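Local coordinates for DNA repair protein RECN (Deinococcus radiodurans, PDB 4ABY) that probably acts in recombinational repair of damaged DNA as an Smc-like ATPase, represented here by its ATP-binding head domain with the long coiled-coil middle largely removed, at residues A164-R172 with Y272-R280; A314-D325 with R347-I358. All blocks are in the same frame, centred on the assembly; numbering follows the deposited sequence.

Contact 1. Residues A164-R172 with Y272-R280; sequences ANQRGLLDR and YGLSDVLLR
The guanidinium of Arg167 lies flat on the Tyr272 ring, with 9° between the two planes and 3.7 Å from Arg167 CZ to the ring centroid. Arg167 CZ sits 3.5 Å from Tyr272 CG, while NH1 reaches out over the middle of the ring, so the overlap meets both the cation-pi and the stacking criteria. The opposite guanidinium face carries the Ala164 carbonyl oxygen, displaced toward the rim. At the edge of the Tyr272 ring, in its plane, is the backbone oxygen of Ser275. A chain extended as far as CD bends at chi3 (69°) and lays the Arg167 head group over the tyrosine, leaving its CB and CG for Val277; Arg167 CG comes 3.8 Å from Val277 CB. The ring is held at its far end by a hydrogen bond from Tyr272 OH to Asp276 OD1 (2.6 Å), which meets the carboxylate on its syn side.

Farther along, Leu170 CD2 touches Val277 CG1 at 3.9 Å, and Leu169 CD2 approaches Leu279 CD2 at 4.2 Å. The amide of Gln166 rests against the strand backbone, OE1 closely approaching Leu279 N at 3.7 Å. The helix 164-171 axis runs at 94° to that of strand 276-280, 6.8 Å away at closest. Strand 258-266 pairs with this strand, and Arg234 of helix 214-249 binds Asp171 in a salt bridge, consistent with packing beside the base of the truncated coiled-coil arm, helices 175-197 and 214-249.

Val277 is thus apolar against Leu170 and the arginine methylenes, Leu279 mixed, meeting Leu169 and the Gln166 amide, and Tyr272 cation-pi. The Asp276 carboxylate is not in contact with the Arg167 guanidinium, but its bond to the phenol would probably make the ring more electron-rich and so strengthen the stack.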
loop_
_atom_site.group_PDB
_atom_site.type_symbol
_atom_site.label_atom_id
_atom_site.label_comp_id
_atom_site.label_asym_id
_atom_site.label_seq_id
_atom_site.Cartn_x
_atom_site.Cartn_y
_atom_site.Cartn_z
ATOM N N ALA A 164 2.394 -14.148 4.118
ATOM C CA ALA A 164 2.730 -14.760 2.842
ATOM C C ALA A 164 3.604 -13.853 1.992
ATOM O O ALA A 164 4.476 -14.323 1.263
ATOM C CB ALA A 164 1.468 -15.124 2.092
ATOM N N ASN A 165 3.370 -12.552 2.083
ATOM C CA ASN A 165 4.081 -11.604 1.237
ATOM C C ASN A 165 5.420 -11.155 1.803
ATOM O O ASN A 165 6.339 -10.863 1.045
ATOM C CB ASN A 165 3.189 -10.415 0.901
ATOM C CG ASN A 165 2.097 -10.779 -0.082
ATOM O OD1 ASN A 165 2.375 -11.092 -1.239
ATOM N ND2 ASN A 165 0.849 -10.753 0.373
ATOM N N GLN A 166 5.528 -11.105 3.127
ATOM C CA GLN A 166 6.816 -10.875 3.770
ATOM C C GLN A 166 7.807 -11.913 3.265
ATOM O O GLN A 166 8.929 -11.586 2.887
ATOM C CB GLN A 166 6.702 -10.985 5.291
ATOM C CG GLN A 166 6.192 -9.745 5.996
ATOM C CD GLN A 166 6.224 -9.892 7.507
ATOM O OE1 GLN A 166 6.391 -10.992 8.027
ATOM N NE2 GLN A 166 6.066 -8.783 8.219
ATOM N N ARG A 167 7.381 -13.172 3.264
ATOM C CA ARG A 167 8.216 -14.262 2.782
ATOM C C ARG A 167 8.475 -14.125 1.287
ATOM O O ARG A 167 9.583 -14.377 0.813
ATOM C CB ARG A 167 7.561 -15.611 3.070
ATOM C CG ARG A 167 8.317 -16.790 2.495
ATOM C CD ARG A 167 7.632 -18.111 2.803
ATOM N NE ARG A 167 6.365 -18.272 2.094
ATOM C CZ ARG A 167 5.170 -18.205 2.674
ATOM N NH1 ARG A 167 5.069 -17.976 3.976
ATOM N NH2 ARG A 167 4.071 -18.368 1.950
ATOM N N GLY A 168 7.444 -13.724 0.550
ATOM C CA GLY A 168 7.544 -13.593 -0.890
ATOM C C GLY A 168 8.659 -12.657 -1.303
ATOM O O GLY A 168 9.364 -12.913 -2.277
ATOM N N LEU A 169 8.815 -11.571 -0.554
ATOM C CA LEU A 169 9.851 -10.585 -0.824
ATOM C C LEU A 169 11.206 -11.244 -1.019
ATOM O O LEU A 169 11.945 -10.901 -1.940
ATOM C CB LEU A 169 9.933 -9.571 0.320
ATOM C CG LEU A 169 9.122 -8.278 0.209
ATOM C CD1 LEU A 169 7.706 -8.539 -0.280
ATOM C CD2 LEU A 169 9.109 -7.557 1.544
ATOM N N LEU A 170 11.524 -12.195 -0.147
ATOM C CA LEU A 170 12.825 -12.852 -0.168
ATOM C C LEU A 170 12.846 -14.020 -1.143
ATOM O O LEU A 170 13.842 -14.254 -1.823
ATOM C CB LEU A 170 13.198 -13.327 1.237
ATOM C CG LEU A 170 14.604 -13.894 1.455
ATOM C CD1 LEU A 170 15.667 -12.943 0.925
ATOM C CD2 LEU A 170 14.827 -14.186 2.929
ATOM N N ASP A 171 11.736 -14.743 -1.220
ATOM C CA ASP A 171 11.674 -15.946 -2.040
ATOM C C ASP A 171 11.699 -15.677 -3.542
ATOM O O ASP A 171 11.983 -16.586 -4.324
ATOM C CB ASP A 171 10.463 -16.804 -1.661
ATOM C CG ASP A 171 10.714 -17.649 -0.425
ATOM O OD1 ASP A 171 11.667 -17.342 0.322
ATOM O OD2 ASP A 171 9.962 -18.622 -0.202
ATOM N N ARG A 172 11.402 -14.446 -3.950
ATOM C CA ARG A 172 11.467 -14.109 -5.372
ATOM C C ARG A 172 12.861 -13.627 -5.761
ATOM O O ARG A 172 13.079 -13.142 -6.873
ATOM C CB ARG A 172 10.372 -13.118 -5.793
ATOM C CG ARG A 172 10.387 -11.760 -5.104
ATOM C CD ARG A 172 9.100 -10.995 -5.436
ATOM N NE ARG A 172 8.870 -9.835 -4.573
ATOM C CZ ARG A 172 8.950 -8.568 -4.976
ATOM N NH1 ARG A 172 9.256 -8.282 -6.238
ATOM N NH2 ARG A 172 8.719 -7.581 -4.118
ATOM N N TYR A 272 5.946 -24.207 1.734
ATOM C CA TYR A 272 6.787 -23.116 1.275
ATOM C C TYR A 272 8.205 -23.161 1.834
ATOM O O TYR A 272 9.009 -22.269 1.561
ATOM C CB TYR A 272 6.141 -21.778 1.611
ATOM C CG TYR A 272 5.800 -21.630 3.068
ATOM C CD1 TYR A 272 6.777 -21.305 3.997
ATOM C CD2 TYR A 272 4.503 -21.814 3.516
ATOM C CE1 TYR A 272 6.471 -21.170 5.334
ATOM C CE2 TYR A 272 4.187 -21.678 4.848
ATOM C CZ TYR A 272 5.175 -21.358 5.755
ATOM O OH TYR A 272 4.866 -21.220 7.087
ATOM N N GLY A 273 8.518 -24.188 2.617
ATOM C CA GLY A 273 9.879 -24.359 3.093
ATOM C C GLY A 273 10.021 -24.893 4.503
ATOM O O GLY A 273 9.043 -25.244 5.154
ATOM N N LEU A 274 11.259 -24.948 4.975
ATOM C CA LEU A 274 11.552 -25.493 6.292
ATOM C C LEU A 274 11.527 -24.409 7.362
ATOM O O LEU A 274 11.738 -24.691 8.545
ATOM C CB LEU A 274 12.917 -26.183 6.285
ATOM C CG LEU A 274 12.985 -27.679 5.979
ATOM C CD1 LEU A 274 12.133 -28.072 4.790
ATOM C CD2 LEU A 274 14.431 -28.067 5.751
ATOM N N SER A 275 11.269 -23.173 6.946
ATOM C CA SER A 275 11.290 -22.046 7.870
ATOM C C SER A 275 10.305 -20.959 7.469
ATOM O O SER A 275 9.978 -20.811 6.295
ATOM C CB SER A 275 12.695 -21.446 7.942
ATOM O OG SER A 275 13.662 -22.435 8.229
ATOM N N ASP A 276 9.837 -20.210 8.466
ATOM C CA ASP A 276 9.044 -19.005 8.255
ATOM C C ASP A 276 9.978 -17.850 7.938
ATOM O O ASP A 276 11.043 -17.733 8.534
ATOM C CB ASP A 276 8.261 -18.665 9.521
ATOM C CG ASP A 276 6.883 -19.292 9.547
ATOM O OD1 ASP A 276 6.293 -19.489 8.462
ATOM O OD2 ASP A 276 6.380 -19.568 10.659
ATOM N N VAL A 277 9.591 -16.993 7.004
ATOM C CA VAL A 277 10.419 -15.835 6.691
ATOM C C VAL A 277 9.748 -14.549 7.148
ATOM O O VAL A 277 8.677 -14.189 6.657
ATOM C CB VAL A 277 10.761 -15.752 5.198
ATOM C CG1 VAL A 277 11.416 -14.417 4.885
ATOM C CG2 VAL A 277 11.675 -16.903 4.804
ATOM N N LEU A 278 10.384 -13.865 8.094
ATOM C CA LEU A 278 9.797 -12.680 8.713
ATOM C C LEU A 278 10.643 -11.441 8.470
ATOM O O LEU A 278 11.872 -11.517 8.425
ATOM C CB LEU A 278 9.632 -12.901 10.217
ATOM C CG LEU A 278 8.743 -14.080 10.606
ATOM C CD1 LEU A 278 9.335 -14.851 11.781
ATOM C CD2 LEU A 278 7.336 -13.601 10.904
ATOM N N LEU A 279 9.976 -10.301 8.313
ATOM C CA LEU A 279 10.660 -9.032 8.110
ATOM C C LEU A 279 10.595 -8.184 9.376
ATOM O O LEU A 279 9.510 -7.835 9.844
ATOM C CB LEU A 279 10.042 -8.278 6.938
ATOM C CG LEU A 279 10.748 -6.975 6.586
ATOM C CD1 LEU A 279 12.206 -7.260 6.266
ATOM C CD2 LEU A 279 10.056 -6.279 5.425
ATOM N N ARG A 280 11.759 -7.860 9.924
ATOM C CA ARG A 280 11.838 -7.114 11.172
ATOM C C ARG A 280 12.492 -5.756 10.942
ATOM O O ARG A 280 13.388 -5.625 10.115
ATOM C CB ARG A 280 12.609 -7.923 12.217
ATOM C CG ARG A 280 12.015 -9.310 12.469
ATOM C CD ARG A 280 12.833 -10.127 13.459
ATOM N NE ARG A 280 12.778 -9.584 14.812
ATOM C CZ ARG A 280 13.838 -9.475 15.607
ATOM N NH1 ARG A 280 15.030 -9.873 15.176
ATOM N NH2 ARG A 280 13.714 -8.969 16.828
#

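Contact 2. Residues A314-D325 with R347-I358; sequences ADTPSVVFDEVD and RQVLVVTHLAQI
Arg347 donates from NE to the carbonyl oxygen of Thr316 at 2.9 Å, approaching from above the carbonyl plane (52° out of it). The Ala314 carbonyl lies over the guanidinium face instead, where the angles are too poor for a hydrogen bond. Were Arg347 shortened to alanine, the Thr316 carbonyl would probably lose this donor and a gap would open beside the Ala314 methyl. Thr316 OG1 donates to Ser318 O and is also hydrogen-bonded to Thr150 OG1.

The alternating parallel-strand pattern runs from Gln348 N on Pro317 O through Val319 N on Gln348 O and Leu350 N on Val319 O, ending in a longer bond from Phe321 N to Leu350 O (3.3 Å). Ser318 OG donates in the carbonyl plane to Gln348 OE1 at 2.7 Å; the outstretched glutamine chain, its CG opposite the backbone N (chi1 -178°), holds the acceptor there, and OE1 also accepts from Leu40 N.

Strands 318-321 and 348-352 are joined by helix 330-343 in a beta-alpha-beta crossover of the P-loop ATPase sheet. Hydrophobic Val319-Phe321 followed by Asp322 and Glu323 fits a Walker B motif, and Asp322 touches Lys73 of the predicted ATP site. His354 fits the H-loop (switch histidine) position of ABC-type ATPases; Asp325 closely follows the Walker B pair.

Asp325 OD2 accepts from Thr353 OG1 (3.1 Å), above the carboxylate plane, and from His354 N (3.2 Å). Thr353 OG1 itself accepts from Leu355 N, completing an ST turn.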
loop_
_atom_site.group_PDB
_atom_site.type_symbol
_atom_site.label_atom_id
_atom_site.label_comp_id
_atom_site.label_asym_id
_atom_site.label_seq_id
_atom_site.Cartn_x
_atom_site.Cartn_y
_atom_site.Cartn_z
ATOM N N ALA A 314 5.544 -2.267 -7.105
ATOM C CA ALA A 314 4.194 -2.420 -6.578
ATOM C C ALA A 314 3.494 -3.562 -7.304
ATOM O O ALA A 314 3.852 -3.896 -8.433
ATOM C CB ALA A 314 3.410 -1.129 -6.740
ATOM N N ASP A 315 2.500 -4.160 -6.656
ATOM C CA ASP A 315 1.794 -5.304 -7.228
ATOM C C ASP A 315 0.383 -4.958 -7.697
ATOM O O ASP A 315 -0.395 -5.842 -8.054
ATOM C CB ASP A 315 1.767 -6.487 -6.249
ATOM C CG ASP A 315 1.290 -6.096 -4.855
ATOM O OD1 ASP A 315 1.581 -4.962 -4.409
ATOM O OD2 ASP A 315 0.634 -6.931 -4.193
ATOM N N THR A 316 0.070 -3.667 -7.707
ATOM C CA THR A 316 -1.232 -3.191 -8.150
ATOM C C THR A 316 -1.080 -1.904 -8.954
ATOM O O THR A 316 -0.155 -1.130 -8.721
ATOM C CB THR A 316 -2.166 -2.925 -6.959
ATOM O OG1 THR A 316 -1.594 -1.914 -6.118
ATOM C CG2 THR A 316 -2.379 -4.195 -6.150
ATOM N N PRO A 317 -1.995 -1.668 -9.905
ATOM C CA PRO A 317 -1.948 -0.485 -10.773
ATOM C C PRO A 317 -2.035 0.820 -9.992
ATOM O O PRO A 317 -1.491 1.830 -10.437
ATOM C CB PRO A 317 -3.192 -0.648 -11.662
ATOM C CG PRO A 317 -4.054 -1.642 -10.965
ATOM C CD PRO A 317 -3.116 -2.558 -10.250
ATOM N N SER A 318 -2.721 0.795 -8.852
ATOM C CA SER A 318 -2.914 1.990 -8.033
ATOM C C SER A 318 -2.471 1.736 -6.605
ATOM O O SER A 318 -2.726 0.669 -6.052
ATOM C CB SER A 318 -4.381 2.414 -8.038
ATOM O OG SER A 318 -4.835 2.661 -9.357
ATOM N N VAL A 319 -1.794 2.721 -6.019
ATOM C CA VAL A 319 -1.316 2.635 -4.641
ATOM C C VAL A 319 -1.625 3.922 -3.873
ATOM O O VAL A 319 -1.595 5.012 -4.439
ATOM C CB VAL A 319 0.198 2.364 -4.583
ATOM C CG1 VAL A 319 0.648 2.173 -3.142
ATOM C CG2 VAL A 319 0.552 1.147 -5.425
ATOM N N VAL A 320 -1.969 3.776 -2.599
ATOM C CA VAL A 320 -2.305 4.924 -1.769
ATOM C C VAL A 320 -1.456 4.990 -0.506
ATOM O O VAL A 320 -1.328 4.006 0.222
ATOM C CB VAL A 320 -3.794 4.915 -1.371
ATOM C CG1 VAL A 320 -4.077 6.008 -0.352
ATOM C CG2 VAL A 320 -4.672 5.082 -2.602
ATOM N N PHE A 321 -0.887 6.162 -0.247
ATOM C CA PHE A 321 -0.087 6.376 0.949
ATOM C C PHE A 321 -0.755 7.462 1.776
ATOM O O PHE A 321 -1.076 8.532 1.260
ATOM C CB PHE A 321 1.337 6.791 0.578
ATOM C CG PHE A 321 2.063 5.783 -0.266
ATOM C CD1 PHE A 321 2.786 4.759 0.323
ATOM C CD2 PHE A 321 2.021 5.858 -1.648
ATOM C CE1 PHE A 321 3.455 3.830 -0.450
ATOM C CE2 PHE A 321 2.689 4.932 -2.427
ATOM C CZ PHE A 321 3.406 3.916 -1.827
ATOM N N ASP A 322 -0.904 7.226 3.055
ATOM C CA ASP A 322 -1.464 8.213 3.928
ATOM C C ASP A 322 -0.435 8.694 4.897
ATOM O O ASP A 322 0.180 7.920 5.567
ATOM C CB ASP A 322 -2.533 7.578 4.770
ATOM C CG ASP A 322 -3.314 8.564 5.550
ATOM O OD1 ASP A 322 -3.406 9.717 5.134
ATOM O OD2 ASP A 322 -3.855 8.183 6.575
ATOM N N GLU A 323 -0.247 9.978 5.028
ATOM C CA GLU A 323 0.638 10.358 6.052
ATOM C C GLU A 323 2.062 10.115 5.816
ATOM O O GLU A 323 2.765 10.009 6.753
ATOM C CB GLU A 323 0.262 9.553 7.279
ATOM C CG GLU A 323 -0.618 10.288 8.270
ATOM C CD GLU A 323 -0.807 9.538 9.531
ATOM O OE1 GLU A 323 -1.633 8.646 9.571
ATOM O OE2 GLU A 323 -0.137 9.837 10.508
ATOM N N VAL A 324 2.534 10.031 4.597
ATOM C CA VAL A 324 3.963 9.774 4.431
ATOM C C VAL A 324 4.628 11.059 4.530
ATOM O O VAL A 324 5.808 11.081 4.691
ATOM C CB VAL A 324 3.496 9.555 3.000
ATOM C CG1 VAL A 324 3.190 10.837 2.362
ATOM C CG2 VAL A 324 4.549 8.876 2.204
ATOM N N ASP A 325 3.892 12.153 4.572
ATOM C CA ASP A 325 4.620 13.344 4.955
ATOM C C ASP A 325 4.516 13.673 6.393
ATOM O O ASP A 325 4.891 14.726 6.808
ATOM C CB ASP A 325 4.068 14.539 4.211
ATOM C CG ASP A 325 2.628 14.664 4.338
ATOM O OD1 ASP A 325 2.049 13.819 4.943
ATOM O OD2 ASP A 325 2.071 15.612 3.841
ATOM N N ARG A 347 3.068 3.377 -12.045
ATOM C CA ARG A 347 1.838 3.245 -11.265
ATOM C C ARG A 347 1.079 4.536 -11.141
ATOM O O ARG A 347 1.565 5.594 -11.538
ATOM C CB ARG A 347 2.151 2.774 -9.853
ATOM C CG ARG A 347 1.739 1.347 -9.554
ATOM C CD ARG A 347 2.863 0.373 -9.817
ATOM N NE ARG A 347 2.344 -0.956 -10.124
ATOM C CZ ARG A 347 3.102 -1.926 -10.611
ATOM N NH1 ARG A 347 4.385 -1.683 -10.826
ATOM N NH2 ARG A 347 2.597 -3.123 -10.883
ATOM N N GLN A 348 -0.133 4.430 -10.610
ATOM C CA GLN A 348 -0.903 5.588 -10.186
ATOM C C GLN A 348 -0.763 5.633 -8.677
ATOM O O GLN A 348 -1.227 4.727 -7.983
ATOM C CB GLN A 348 -2.376 5.418 -10.567
ATOM C CG GLN A 348 -3.272 6.591 -10.204
ATOM C CD GLN A 348 -4.737 6.308 -10.479
ATOM O OE1 GLN A 348 -5.210 5.189 -10.292
ATOM N NE2 GLN A 348 -5.460 7.322 -10.928
ATOM N N VAL A 349 -0.097 6.666 -8.168
ATOM C CA VAL A 349 0.074 6.821 -6.730
ATOM C C VAL A 349 -0.767 7.995 -6.245
ATOM O O VAL A 349 -0.722 9.088 -6.804
ATOM C CB VAL A 349 1.558 6.984 -6.329
ATOM C CG1 VAL A 349 2.463 6.518 -7.454
ATOM C CG2 VAL A 349 1.864 8.413 -5.960
ATOM N N LEU A 350 -1.563 7.740 -5.217
ATOM C CA LEU A 350 -2.480 8.735 -4.693
ATOM C C LEU A 350 -2.079 9.126 -3.279
ATOM O O LEU A 350 -2.152 8.316 -2.357
ATOM C CB LEU A 350 -3.900 8.174 -4.699
ATOM C CG LEU A 350 -4.422 7.697 -6.058
ATOM C CD1 LEU A 350 -5.531 6.674 -5.894
ATOM C CD2 LEU A 350 -4.898 8.872 -6.891
ATOM N N VAL A 351 -1.642 10.368 -3.107
ATOM C CA VAL A 351 -1.272 10.853 -1.788
ATOM C C VAL A 351 -1.961 12.174 -1.466
ATOM O O VAL A 351 -2.216 12.992 -2.347
ATOM C CB VAL A 351 0.254 11.036 -1.647
ATOM C CG1 VAL A 351 0.992 9.942 -2.396
ATOM C CG2 VAL A 351 0.672 12.397 -2.152
ATOM N N VAL A 352 -2.277 12.360 -0.190
ATOM C CA VAL A 352 -2.763 13.635 0.309
ATOM C C VAL A 352 -1.607 14.278 1.067
ATOM O O VAL A 352 -0.996 13.640 1.928
ATOM C CB VAL A 352 -3.959 13.445 1.257
ATOM C CG1 VAL A 352 -4.455 14.779 1.768
ATOM C CG2 VAL A 352 -5.075 12.705 0.551
ATOM N N THR A 353 -1.296 15.529 0.749
ATOM C CA THR A 353 -0.100 16.153 1.300
ATOM C C THR A 353 -0.304 17.620 1.664
ATOM O O THR A 353 -1.170 18.294 1.101
ATOM C CB THR A 353 1.080 16.033 0.314
ATOM O OG1 THR A 353 2.265 16.577 0.905
ATOM C CG2 THR A 353 0.776 16.772 -0.973
ATOM N N HIS A 354 0.498 18.101 2.614
ATOM C CA HIS A 354 0.487 19.514 2.997
ATOM C C HIS A 354 1.827 20.174 2.697
ATOM O O HIS A 354 2.023 21.355 2.966
ATOM C CB HIS A 354 0.126 19.685 4.475
ATOM C CG HIS A 354 0.999 18.904 5.406
ATOM N ND1 HIS A 354 0.747 17.590 5.737
ATOM C CD2 HIS A 354 2.117 19.257 6.087
ATOM C CE1 HIS A 354 1.674 17.163 6.577
ATOM N NE2 HIS A 354 2.518 18.155 6.804
ATOM N N LEU A 355 2.740 19.397 2.124
ATOM C CA LEU A 355 4.082 19.868 1.797
ATOM C C LEU A 355 4.207 20.204 0.318
ATOM O O LEU A 355 3.947 19.365 -0.538
ATOM C CB LEU A 355 5.118 18.804 2.163
ATOM C CG LEU A 355 5.255 18.445 3.643
ATOM C CD1 LEU A 355 6.204 17.270 3.827
ATOM C CD2 LEU A 355 5.723 19.652 4.429
ATOM N N ALA A 356 4.620 21.431 0.022
ATOM C CA ALA A 356 4.762 21.868 -1.361
ATOM C C ALA A 356 5.765 21.015 -2.125
ATOM O O ALA A 356 5.638 20.837 -3.334
ATOM C CB ALA A 356 5.157 23.329 -1.419
ATOM N N GLN A 357 6.763 20.488 -1.421
ATOM C CA GLN A 357 7.772 19.647 -2.051
ATOM C C GLN A 357 7.126 18.448 -2.732
ATOM O O GLN A 357 7.467 18.102 -3.866
ATOM C CB GLN A 357 8.801 19.165 -1.029
ATOM C CG GLN A 357 9.701 20.257 -0.491
ATOM C CD GLN A 357 9.035 21.086 0.585
ATOM O OE1 GLN A 357 8.281 20.567 1.408
ATOM N NE2 GLN A 357 9.320 22.382 0.589
ATOM N N ILE A 358 6.187 17.822 -2.036
ATOM C CA ILE A 358 5.521 16.643 -2.559
ATOM C C ILE A 358 4.530 16.992 -3.665
ATOM O O ILE A 358 4.510 16.349 -4.711
ATOM C CB ILE A 358 4.819 15.870 -1.438
ATOM C CG1 ILE A 358 5.843 15.475 -0.371
ATOM C CG2 ILE A 358 4.106 14.647 -1.995
ATOM C CD1 ILE A 358 5.258 14.720 0.793
#

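How the contacts relate
The two contacts occur in series along the chain, their centres about 26 Å apart. Their nearest atoms come within about 5 Å of each other without touching. A weak hydrogen bond from Arg172 to the Leu312 carbonyl ties the end of helix 164-171 to the chain just ahead of 314-325. Contact 2 is the more buried, with 13 of its 19 touching residues buried against five of nine in contact 1; the contact centres lie about 9 Å and 18 Å from the chain centre. Contact 2 also borders the predicted ATP site: the side chains of Val352 and Thr69 are about 4 Å apart. Contact 1 lies away from that site, on a two-stranded sheet beside helix 214-249, whereas contact 2 belongs to the nucleotide-binding core.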